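Local coordinates for protein endoribonuclease ToxN (Bacillus thuringiensis, PDB 4ATO) that cleaves RNA within A-rich sequences as the toxin of a type III toxin-antitoxin system and is held inactive by the pseudoknot RNA ToxI in a triangular heterohexamer, at residues P7-I12 with K116-L121. Residues are numbered along the deposited sequence; the frame is centred on the assembly and turned at random.
Sequences PKFHTI and KQYLFL. With nucleotides of chain B.
Pro7 and Phe9 meet Tyr118 and Leu121 in a buried, mainly apolar contact that also forms one wall of the site for uridine U10 of RNA chain B. The Pro7 ring lies across Tyr118, its CG 3.8 Å from CE1, and also reaches Leu121 CB, while Pro7 O abuts the rim of the tyrosine ring in its plane. Phe9 turns its CE2 edge to Tyr118 CB at 3.7 Å; farther round the same ring, CE1 rests on Leu121 CD1 and CZ on Gln117 CB. Tyr118 reaches Pro7 and the RNA because chi1 (175°) sets its CG opposite the backbone N. Its ring then carries U10 on one face, base atom C6 3.6 Å from CE1 and offset toward the rim, and its OH approaches phosphate oxygen OP1 in a hydrogen bond modelled doubtfully short, at 2.4 Å. Residues 7-12 meet the base edge: Phe9 N gives U10 O4 a nearly straight hydrogen bond of 2.7 Å (167°). A water joins Tyr118 OH to Lys8 NZ and, weakly, to Pro7 O, tying both segments together beside the nucleotide. Gln117 NE2 is held by Ile79 O. Strand 9-12 runs between strands 38-41 and 95-97 of the antiparallel sheet, and Val40 packs against Pro7, Phe9 and Leu121, while Leu71 of strand 68-72 touches Gln117 and Leu121 of the long helix 108-139.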
loop_
_atom_site.group_PDB
_atom_site.type_symbol
_atom_site.label_atom_id
_atom_site.label_comp_id
_atom_site.label_asym_id
_atom_site.label_seq_id
_atom_site.Cartn_x
_atom_site.Cartn_y
_atom_site.Cartn_z
ATOM N N PRO A 7 6.635 20.059 9.570
ATOM C CA PRO A 7 7.411 21.247 9.206
ATOM C C PRO A 7 6.822 22.567 9.721
ATOM O O PRO A 7 5.601 22.737 9.774
ATOM C CB PRO A 7 7.379 21.217 7.675
ATOM C CG PRO A 7 6.122 20.493 7.343
ATOM C CD PRO A 7 5.996 19.439 8.395
ATOM N N LYS A 8 7.704 23.489 10.098
ATOM C CA LYS A 8 7.314 24.850 10.448
ATOM C C LYS A 8 7.951 25.799 9.457
ATOM O O LYS A 8 9.134 25.667 9.142
ATOM C CB LYS A 8 7.791 25.215 11.854
ATOM C CG LYS A 8 7.071 24.491 12.979
ATOM C CD LYS A 8 5.574 24.684 12.871
ATOM C CE LYS A 8 4.847 24.054 14.043
ATOM N NZ LYS A 8 3.366 24.117 13.855
ATOM N N PHE A 9 7.162 26.749 8.962
ATOM C CA PHE A 9 7.673 27.804 8.103
ATOM C C PHE A 9 8.239 28.937 8.955
ATOM O O PHE A 9 7.838 29.113 10.100
ATOM C CB PHE A 9 6.565 28.361 7.207
ATOM C CG PHE A 9 6.072 27.397 6.164
ATOM C CD1 PHE A 9 6.895 26.982 5.137
ATOM C CD2 PHE A 9 4.772 26.935 6.192
ATOM C CE1 PHE A 9 6.437 26.102 4.171
ATOM C CE2 PHE A 9 4.310 26.056 5.227
ATOM C CZ PHE A 9 5.145 25.638 4.218
ATOM N N HIS A 10 9.157 29.709 8.384
ATOM C CA HIS A 10 9.711 30.875 9.062
ATOM C C HIS A 10 10.063 31.959 8.063
ATOM O O HIS A 10 10.344 31.673 6.895
ATOM C CB HIS A 10 10.985 30.515 9.822
ATOM C CG HIS A 10 10.791 29.486 10.891
ATOM N ND1 HIS A 10 10.691 28.137 10.620
ATOM C CD2 HIS A 10 10.680 29.607 12.236
ATOM C CE1 HIS A 10 10.526 27.472 11.750
ATOM N NE2 HIS A 10 10.510 28.342 12.745
ATOM N N THR A 11 10.050 33.206 8.527
ATOM C CA THR A 11 10.724 34.284 7.814
ATOM C C THR A 11 12.013 34.599 8.565
ATOM O O THR A 11 12.098 34.406 9.776
ATOM C CB THR A 11 9.870 35.546 7.743
ATOM O OG1 THR A 11 9.493 35.930 9.070
ATOM C CG2 THR A 11 8.617 35.296 6.908
ATOM N N ILE A 12 13.018 35.070 7.842
ATOM C CA ILE A 12 14.295 35.393 8.452
ATOM C C ILE A 12 14.579 36.891 8.293
ATOM O O ILE A 12 14.266 37.477 7.256
ATOM C CB ILE A 12 15.430 34.511 7.870
ATOM C CG1 ILE A 12 15.348 33.096 8.452
ATOM C CG2 ILE A 12 16.797 35.060 8.234
ATOM C CD1 ILE A 12 14.362 32.194 7.807
ATOM N N LYS A 116 -1.487 25.048 1.332
ATOM C CA LYS A 116 -1.250 23.976 0.363
ATOM C C LYS A 116 0.186 23.485 0.466
ATOM O O LYS A 116 0.455 22.283 0.419
ATOM C CB LYS A 116 -1.526 24.450 -1.063
ATOM C CG LYS A 116 -3.012 24.613 -1.396
ATOM C CD LYS A 116 -3.174 24.876 -2.863
ATOM C CE LYS A 116 -4.624 24.960 -3.281
ATOM N NZ LYS A 116 -4.682 25.065 -4.766
ATOM N N GLN A 117 1.108 24.426 0.622
ATOM C CA GLN A 117 2.514 24.084 0.716
ATOM C C GLN A 117 2.753 23.287 1.989
ATOM O O GLN A 117 3.514 22.318 1.985
ATOM C CB GLN A 117 3.376 25.343 0.682
ATOM C CG GLN A 117 3.428 26.004 -0.707
ATOM C CD GLN A 117 4.242 27.283 -0.710
ATOM O OE1 GLN A 117 4.098 28.128 0.181
ATOM N NE2 GLN A 117 5.108 27.431 -1.709
ATOM N N TYR A 118 2.080 23.682 3.072
ATOM C CA TYR A 118 2.195 22.945 4.318
ATOM C C TYR A 118 1.648 21.526 4.166
ATOM O O TYR A 118 2.277 20.578 4.597
ATOM C CB TYR A 118 1.504 23.646 5.496
ATOM C CG TYR A 118 1.551 22.784 6.737
ATOM C CD1 TYR A 118 2.740 22.631 7.449
ATOM C CD2 TYR A 118 0.431 22.080 7.171
ATOM C CE1 TYR A 118 2.813 21.826 8.574
ATOM C CE2 TYR A 118 0.492 21.264 8.299
ATOM C CZ TYR A 118 1.692 21.146 8.998
ATOM O OH TYR A 118 1.787 20.343 10.115
ATOM N N LEU A 119 0.477 21.382 3.557
ATOM C CA LEU A 119 -0.109 20.055 3.429
ATOM C C LEU A 119 0.775 19.144 2.581
ATOM O O LEU A 119 0.929 17.974 2.904
ATOM C CB LEU A 119 -1.533 20.116 2.886
ATOM C CG LEU A 119 -2.584 20.823 3.756
ATOM C CD1 LEU A 119 -3.957 20.723 3.105
ATOM C CD2 LEU A 119 -2.634 20.248 5.152
ATOM N N PHE A 120 1.380 19.679 1.521
ATOM C CA PHE A 120 2.302 18.870 0.727
ATOM C C PHE A 120 3.523 18.460 1.559
ATOM O O PHE A 120 3.952 17.305 1.513
ATOM C CB PHE A 120 2.784 19.598 -0.536
ATOM C CG PHE A 120 3.828 18.821 -1.313
ATOM C CD1 PHE A 120 5.183 18.959 -1.023
ATOM C CD2 PHE A 120 3.446 17.916 -2.298
ATOM C CE1 PHE A 120 6.146 18.222 -1.718
ATOM C CE2 PHE A 120 4.392 17.178 -3.004
ATOM C CZ PHE A 120 5.753 17.330 -2.715
ATOM N N LEU A 121 4.089 19.408 2.302
ATOM C CA LEU A 121 5.360 19.163 2.978
ATOM C C LEU A 121 5.226 18.169 4.109
ATOM O O LEU A 121 6.128 17.379 4.333
ATOM C CB LEU A 121 5.995 20.460 3.483
ATOM C CG LEU A 121 6.781 21.200 2.395
ATOM C CD1 LEU A 121 7.275 22.531 2.914
ATOM C CD2 LEU A 121 7.950 20.363 1.875
ATOM P P U B 10 -1.141 19.522 12.047
ATOM O OP1 U B 10 -0.146 19.148 11.014
ATOM O OP2 U B 10 -0.807 19.293 13.476
ATOM O "O5'" U B 10 -1.601 21.023 11.845
ATOM C "C5'" U B 10 -0.674 22.093 11.979
ATOM C "C4'" U B 10 -1.372 23.429 12.039
ATOM O "O4'" U B 10 -0.371 24.474 12.161
ATOM C "C3'" U B 10 -2.201 23.785 10.806
ATOM O "O3'" U B 10 -3.286 24.641 11.193
ATOM C "C2'" U B 10 -1.209 24.582 9.974
ATOM O "O2'" U B 10 -1.797 25.439 9.026
ATOM C "C1'" U B 10 -0.467 25.358 11.062
ATOM N N1 U B 10 0.896 25.767 10.693
ATOM C C2 U B 10 1.178 27.122 10.711
ATOM O O2 U B 10 0.357 27.966 10.996
ATOM N N3 U B 10 2.468 27.463 10.396
ATOM C C4 U B 10 3.481 26.591 10.047
ATOM O O4 U B 10 4.592 27.052 9.770
ATOM C C5 U B 10 3.114 25.201 10.055
ATOM C C6 U B 10 1.866 24.839 10.377
ATOM P P C B 30 -13.095 29.848 -6.299
ATOM O OP1 C B 30 -13.679 31.191 -6.536
ATOM O OP2 C B 30 -12.954 28.920 -7.451
ATOM O "O5'" C B 30 -11.701 29.990 -5.545
ATOM C "C5'" C B 30 -11.499 30.988 -4.554
ATOM C "C4'" C B 30 -10.156 30.832 -3.886
ATOM O "O4'" C B 30 -10.020 29.479 -3.383
ATOM C "C3'" C B 30 -8.938 31.012 -4.785
ATOM O "O3'" C B 30 -8.590 32.367 -4.987
ATOM C "C2'" C B 30 -7.867 30.223 -4.054
ATOM O "O2'" C B 30 -7.348 30.973 -2.965
ATOM C "C1'" C B 30 -8.678 29.057 -3.494
ATOM N N1 C B 30 -8.621 27.862 -4.371
ATOM C C2 C B 30 -7.437 27.114 -4.370
ATOM O O2 C B 30 -6.490 27.482 -3.656
ATOM N N3 C B 30 -7.340 26.016 -5.153
ATOM C C4 C B 30 -8.365 25.645 -5.917
ATOM N N4 C B 30 -8.204 24.548 -6.664
ATOM C C5 C B 30 -9.588 26.382 -5.934
ATOM C C6 C B 30 -9.667 27.478 -5.159
ATOM P P A B 11 -4.759 24.038 11.428
ATOM O OP1 A B 11 -5.587 25.124 12.008
ATOM O OP2 A B 11 -4.608 22.773 12.188
ATOM O "O5'" A B 11 -5.241 23.721 9.953
ATOM C "C5'" A B 11 -5.383 24.755 8.990
ATOM C "C4'" A B 11 -6.645 24.582 8.194
ATOM O "O4'" A B 11 -6.449 23.534 7.212
ATOM C "C3'" A B 11 -7.865 24.175 9.008
ATOM O "O3'" A B 11 -9.016 24.760 8.436
ATOM C "C2'" A B 11 -7.920 22.668 8.821
ATOM O "O2'" A B 11 -9.204 22.112 8.987
ATOM C "C1'" A B 11 -7.409 22.511 7.393
ATOM N N9 A B 11 -6.737 21.240 7.143
ATOM C C8 A B 11 -5.726 20.707 7.900
ATOM N N7 A B 11 -5.286 19.559 7.439
ATOM C C5 A B 11 -6.028 19.336 6.292
ATOM C C6 A B 11 -6.024 18.288 5.357
ATOM N N6 A B 11 -5.209 17.233 5.446
ATOM N N1 A B 11 -6.902 18.355 4.328
ATOM C C2 A B 11 -7.712 19.417 4.263
ATOM N N3 A B 11 -7.803 20.461 5.086
ATOM C C4 A B 11 -6.932 20.361 6.095
HETATM O O HOH W 1 3.300 22.056 12.076
#